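Local structure of ABC sugar transporter, periplasmic sugar binding protein (Legionella pneumophila subsp. pneumophila, 3ROT) at residues N102-L114 / R263-M275. The protein probably binds a sugar in the periplasm and delivers it to an ABC transporter for uptake. Sequence-based numbering, arbitrary orientation.
Sequences NPYLVFLGSDNLL and RYQLNPVNINTAM
L108 and I271 sit side by side on neighbouring parallel strands, 107-109 and 271-272. I271 N donates to F107 O at 3.0 Å. G109 N then donates to I271 O at 3.1 Å. A third backbone bond continues the ladder past the last strand residue, T273 N to G109 O at 2.9 Å.

L108 CB lies 4.1 Å from I271 O. CG, anti to the carbonyl carbon (chi1 -73°), runs alongside I271 CB. CD2 reaches I271 CD1 at 3.9 Å. Both side chains lie on the face of the sheet packed by helix 247-264, where L108 touches L253 and I271 touches Q257.

The pairing makes 271-272 an outermost strand of the six-stranded parallel sheet in one of the two lobes of this periplasmic binding protein. The C-terminal segment thus returns to the lobe that holds the N-terminal strand 5-9. Strand 89-92 flanks 107-109 on its other side.

V106 packs on the chain that leads into strand 271-272. Its CG1 meets P268 O at 3.3 Å, and CG2 meets P268 CB. L105 CD1 touches P268 CG.

After the strands, N272 forms an Asx turn. Its CG is anti to the backbone N (chi1 -173°), and OD1 accepts from A274 N in the carbonyl plane. S110 CB meets A274 CB at 3.9 Å. T273 OG1 approaches G109 CA and C at 3.4 Å, and its hydrogen bond goes to Q245 O. D111 N-caps helix 112-126, its OD1 accepting from L114 N.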
loop_
_atom_site.group_PDB
_atom_site.type_symbol
_atom_site.label_atom_id
_atom_site.label_comp_id
_atom_site.label_asym_id
_atom_site.label_seq_id
_atom_site.Cartn_x
_atom_site.Cartn_y
_atom_site.Cartn_z
ATOM N N ASN A 102 -6.121 6.934 -30.629
ATOM C CA ASN A 102 -6.565 6.175 -29.461
ATOM C C ASN A 102 -8.059 6.388 -29.248
ATOM O O ASN A 102 -8.474 7.087 -28.323
ATOM C CB ASN A 102 -5.797 6.627 -28.214
ATOM C CG ASN A 102 -4.302 6.471 -28.367
ATOM O OD1 ASN A 102 -3.578 7.445 -28.592
ATOM N ND2 ASN A 102 -3.829 5.240 -28.257
ATOM N N PRO A 103 -8.889 5.760 -30.093
ATOM C CA PRO A 103 -10.343 5.895 -29.997
ATOM C C PRO A 103 -10.987 5.383 -28.714
ATOM O O PRO A 103 -10.627 4.328 -28.189
ATOM C CB PRO A 103 -10.838 5.141 -31.231
ATOM C CG PRO A 103 -9.828 4.052 -31.368
ATOM C CD PRO A 103 -8.523 4.766 -31.120
ATOM N N TYR A 104 -11.937 6.168 -28.218
ATOM C CA TYR A 104 -12.722 5.849 -27.034
ATOM C C TYR A 104 -13.906 6.800 -27.158
ATOM O O TYR A 104 -13.799 7.833 -27.818
ATOM C CB TYR A 104 -11.918 6.059 -25.733
ATOM C CG TYR A 104 -11.498 7.483 -25.419
ATOM C CD1 TYR A 104 -12.385 8.373 -24.816
ATOM C CD2 TYR A 104 -10.226 7.946 -25.752
ATOM C CE1 TYR A 104 -12.028 9.683 -24.558
ATOM C CE2 TYR A 104 -9.855 9.259 -25.501
ATOM C CZ TYR A 104 -10.765 10.124 -24.905
ATOM O OH TYR A 104 -10.435 11.431 -24.680
ATOM N N LEU A 105 -15.038 6.449 -26.558
ATOM C CA LEU A 105 -16.226 7.282 -26.675
ATOM C C LEU A 105 -16.155 8.585 -25.891
ATOM O O LEU A 105 -16.130 9.675 -26.477
ATOM C CB LEU A 105 -17.462 6.482 -26.264
ATOM C CG LEU A 105 -17.807 5.295 -27.172
ATOM C CD1 LEU A 105 -18.930 4.500 -26.540
ATOM C CD2 LEU A 105 -18.216 5.781 -28.565
ATOM N N VAL A 106 -16.111 8.471 -24.569
ATOM C CA VAL A 106 -16.057 9.645 -23.704
ATOM C C VAL A 106 -15.087 9.429 -22.552
ATOM O O VAL A 106 -14.611 8.315 -22.328
ATOM C CB VAL A 106 -17.446 9.968 -23.130
ATOM C CG1 VAL A 106 -18.394 10.346 -24.270
ATOM C CG2 VAL A 106 -17.984 8.756 -22.372
ATOM N N PHE A 107 -14.811 10.505 -21.827
ATOM C CA PHE A 107 -13.889 10.469 -20.702
ATOM C C PHE A 107 -14.534 10.978 -19.418
ATOM O O PHE A 107 -15.110 12.068 -19.390
ATOM C CB PHE A 107 -12.661 11.330 -21.021
ATOM C CG PHE A 107 -11.729 11.524 -19.855
ATOM C CD1 PHE A 107 -11.005 10.457 -19.339
ATOM C CD2 PHE A 107 -11.556 12.783 -19.295
ATOM C CE1 PHE A 107 -10.117 10.641 -18.285
ATOM C CE2 PHE A 107 -10.671 12.981 -18.234
ATOM C CZ PHE A 107 -9.949 11.903 -17.730
ATOM N N LEU A 108 -14.428 10.175 -18.366
ATOM C CA LEU A 108 -14.929 10.531 -17.047
ATOM C C LEU A 108 -13.707 10.631 -16.143
ATOM O O LEU A 108 -12.983 9.660 -15.960
ATOM C CB LEU A 108 -15.863 9.468 -16.481
ATOM C CG LEU A 108 -17.260 9.360 -17.087
ATOM C CD1 LEU A 108 -17.261 8.305 -18.169
ATOM C CD2 LEU A 108 -18.258 8.994 -15.988
ATOM N N GLY A 109 -13.485 11.810 -15.589
ATOM C CA GLY A 109 -12.347 12.020 -14.713
ATOM C C GLY A 109 -12.159 13.510 -14.608
ATOM O O GLY A 109 -13.051 14.278 -14.977
ATOM N N SER A 110 -11.013 13.941 -14.106
ATOM C CA SER A 110 -10.784 15.369 -14.011
ATOM C C SER A 110 -9.837 15.828 -15.107
ATOM O O SER A 110 -9.220 15.014 -15.796
ATOM C CB SER A 110 -10.234 15.734 -12.625
ATOM O OG SER A 110 -9.137 14.921 -12.267
ATOM N N ASP A 111 -9.765 17.141 -15.287
ATOM C CA ASP A 111 -8.883 17.748 -16.273
ATOM C C ASP A 111 -7.565 17.904 -15.511
ATOM O O ASP A 111 -7.385 18.855 -14.759
ATOM C CB ASP A 111 -9.437 19.111 -16.673
ATOM C CG ASP A 111 -8.528 19.856 -17.634
ATOM O OD1 ASP A 111 -7.293 19.680 -17.554
ATOM O OD2 ASP A 111 -9.055 20.635 -18.456
ATOM N N ASN A 112 -6.660 16.954 -15.697
ATOM C CA ASN A 112 -5.380 16.948 -14.994
ATOM C C ASN A 112 -4.586 18.248 -15.029
ATOM O O ASN A 112 -4.066 18.678 -14.006
ATOM C CB ASN A 112 -4.523 15.787 -15.501
ATOM C CG ASN A 112 -4.862 14.477 -14.816
ATOM O OD1 ASN A 112 -4.933 13.425 -15.449
ATOM N ND2 ASN A 112 -5.065 14.538 -13.502
ATOM N N LEU A 113 -4.488 18.863 -16.201
ATOM C CA LEU A 113 -3.758 20.117 -16.340
ATOM C C LEU A 113 -4.372 21.169 -15.440
ATOM O O LEU A 113 -3.682 21.780 -14.629
ATOM C CB LEU A 113 -3.803 20.609 -17.787
ATOM C CG LEU A 113 -3.081 21.930 -18.076
ATOM C CD1 LEU A 113 -1.591 21.807 -17.741
ATOM C CD2 LEU A 113 -3.282 22.287 -19.555
ATOM N N LEU A 114 -5.675 21.375 -15.579
ATOM C CA LEU A 114 -6.363 22.369 -14.776
ATOM C C LEU A 114 -6.270 22.060 -13.283
ATOM O O LEU A 114 -6.086 22.972 -12.472
ATOM C CB LEU A 114 -7.827 22.489 -15.220
ATOM C CG LEU A 114 -8.702 23.478 -14.443
ATOM C CD1 LEU A 114 -8.050 24.861 -14.438
ATOM C CD2 LEU A 114 -10.094 23.533 -15.064
ATOM N N ARG A 263 -28.842 -0.446 -22.999
ATOM C CA ARG A 263 -30.273 -0.629 -22.761
ATOM C C ARG A 263 -31.202 0.379 -23.421
ATOM O O ARG A 263 -32.345 0.047 -23.745
ATOM C CB ARG A 263 -30.573 -0.602 -21.262
ATOM C CG ARG A 263 -30.191 -1.849 -20.522
ATOM C CD ARG A 263 -30.461 -1.689 -19.042
ATOM N NE ARG A 263 -29.954 -2.832 -18.288
ATOM C CZ ARG A 263 -29.921 -2.892 -16.963
ATOM N NH1 ARG A 263 -30.363 -1.871 -16.237
ATOM N NH2 ARG A 263 -29.456 -3.981 -16.368
ATOM N N TYR A 264 -30.724 1.604 -23.618
ATOM C CA TYR A 264 -31.580 2.640 -24.165
ATOM C C TYR A 264 -31.130 3.356 -25.433
ATOM O O TYR A 264 -31.772 4.311 -25.866
ATOM C CB TYR A 264 -31.855 3.658 -23.064
ATOM C CG TYR A 264 -32.320 3.020 -21.777
ATOM C CD1 TYR A 264 -33.447 2.200 -21.754
ATOM C CD2 TYR A 264 -31.638 3.238 -20.575
ATOM C CE1 TYR A 264 -33.888 1.617 -20.572
ATOM C CE2 TYR A 264 -32.068 2.658 -19.389
ATOM C CZ TYR A 264 -33.196 1.850 -19.396
ATOM O OH TYR A 264 -33.643 1.288 -18.227
ATOM N N GLN A 265 -30.042 2.890 -26.031
ATOM C CA GLN A 265 -29.536 3.477 -27.264
ATOM C C GLN A 265 -29.212 4.963 -27.104
ATOM O O GLN A 265 -29.499 5.781 -27.980
ATOM C CB GLN A 265 -30.553 3.277 -28.395
ATOM C CG GLN A 265 -30.835 1.808 -28.763
ATOM C CD GLN A 265 -31.627 1.057 -27.698
ATOM O OE1 GLN A 265 -32.722 1.471 -27.304
ATOM N NE2 GLN A 265 -31.076 -0.063 -27.233
ATOM N N LEU A 266 -28.616 5.297 -25.965
ATOM C CA LEU A 266 -28.221 6.668 -25.664
ATOM C C LEU A 266 -26.735 6.811 -25.936
ATOM O O LEU A 266 -25.998 5.826 -25.930
ATOM C CB LEU A 266 -28.500 6.994 -24.193
ATOM C CG LEU A 266 -29.975 7.086 -23.818
ATOM C CD1 LEU A 266 -30.131 7.297 -22.320
ATOM C CD2 LEU A 266 -30.603 8.234 -24.597
ATOM N N ASN A 267 -26.307 8.041 -26.178
ATOM C CA ASN A 267 -24.906 8.341 -26.431
ATOM C C ASN A 267 -24.306 8.840 -25.119
ATOM O O ASN A 267 -24.809 9.799 -24.528
ATOM C CB ASN A 267 -24.792 9.432 -27.494
ATOM C CG ASN A 267 -25.271 8.968 -28.861
ATOM O OD1 ASN A 267 -25.723 9.772 -29.678
ATOM N ND2 ASN A 267 -25.161 7.672 -29.118
ATOM N N PRO A 268 -23.247 8.172 -24.624
ATOM C CA PRO A 268 -22.637 8.619 -23.372
ATOM C C PRO A 268 -21.951 9.963 -23.577
ATOM O O PRO A 268 -21.638 10.338 -24.707
ATOM C CB PRO A 268 -21.656 7.495 -23.037
ATOM C CG PRO A 268 -21.321 6.924 -24.364
ATOM C CD PRO A 268 -22.649 6.906 -25.077
ATOM N N VAL A 269 -21.729 10.682 -22.485
ATOM C CA VAL A 269 -21.086 11.980 -22.574
ATOM C C VAL A 269 -19.877 12.106 -21.641
ATOM O O VAL A 269 -19.738 11.345 -20.667
ATOM C CB VAL A 269 -22.094 13.105 -22.275
ATOM C CG1 VAL A 269 -23.236 13.046 -23.282
ATOM C CG2 VAL A 269 -22.633 12.980 -20.862
ATOM N N ASN A 270 -18.997 13.054 -21.972
ATOM C CA ASN A 270 -17.802 13.322 -21.182
ATOM C C ASN A 270 -18.276 13.925 -19.867
ATOM O O ASN A 270 -19.243 14.676 -19.844
ATOM C CB ASN A 270 -16.891 14.337 -21.889
ATOM C CG ASN A 270 -16.327 13.820 -23.199
ATOM O OD1 ASN A 270 -16.577 14.396 -24.264
ATOM N ND2 ASN A 270 -15.557 12.740 -23.135
ATOM N N ILE A 271 -17.598 13.599 -18.774
ATOM C CA ILE A 271 -17.968 14.137 -17.474
ATOM C C ILE A 271 -16.750 14.454 -16.620
ATOM O O ILE A 271 -15.980 13.554 -16.287
ATOM C CB ILE A 271 -18.838 13.150 -16.669
ATOM C CG1 ILE A 271 -20.135 12.858 -17.415
ATOM C CG2 ILE A 271 -19.158 13.734 -15.290
ATOM C CD1 ILE A 271 -20.935 11.748 -16.769
ATOM N N ASN A 272 -16.580 15.730 -16.276
ATOM C CA ASN A 272 -15.479 16.149 -15.409
ATOM C C ASN A 272 -15.981 15.859 -13.987
ATOM O O ASN A 272 -16.913 16.510 -13.515
ATOM C CB ASN A 272 -15.207 17.648 -15.563
ATOM C CG ASN A 272 -13.957 18.094 -14.817
ATOM O OD1 ASN A 272 -13.665 17.628 -13.715
ATOM N ND2 ASN A 272 -13.214 19.012 -15.419
ATOM N N THR A 273 -15.375 14.886 -13.309
ATOM C CA THR A 273 -15.825 14.511 -11.971
ATOM C C THR A 273 -15.313 15.361 -10.819
ATOM O O THR A 273 -15.709 15.140 -9.674
ATOM C CB THR A 273 -15.483 13.034 -11.654
ATOM O OG1 THR A 273 -14.089 12.797 -11.891
ATOM C CG2 THR A 273 -16.320 12.095 -12.504
ATOM N N ALA A 274 -14.449 16.333 -11.110
ATOM C CA ALA A 274 -13.900 17.183 -10.058
ATOM C C ALA A 274 -14.937 18.122 -9.458
ATOM O O ALA A 274 -15.892 18.532 -10.110
ATOM C CB ALA A 274 -12.711 17.983 -10.577
HETATM N N MSE A 275 -14.701 18.468 -8.200
HETATM C CA MSE A 275 -15.558 19.341 -7.397
HETATM C C MSE A 275 -15.752 20.745 -7.926
HETATM O O MSE A 275 -15.798 21.672 -7.076
HETATM C CB MSE A 275 -14.944 19.426 -6.021
HETATM C CG MSE A 275 -14.243 18.150 -5.667
HETATM SE SE MSE A 275 -15.269 17.303 -4.233
HETATM C CE MSE A 275 -14.653 18.366 -2.795
#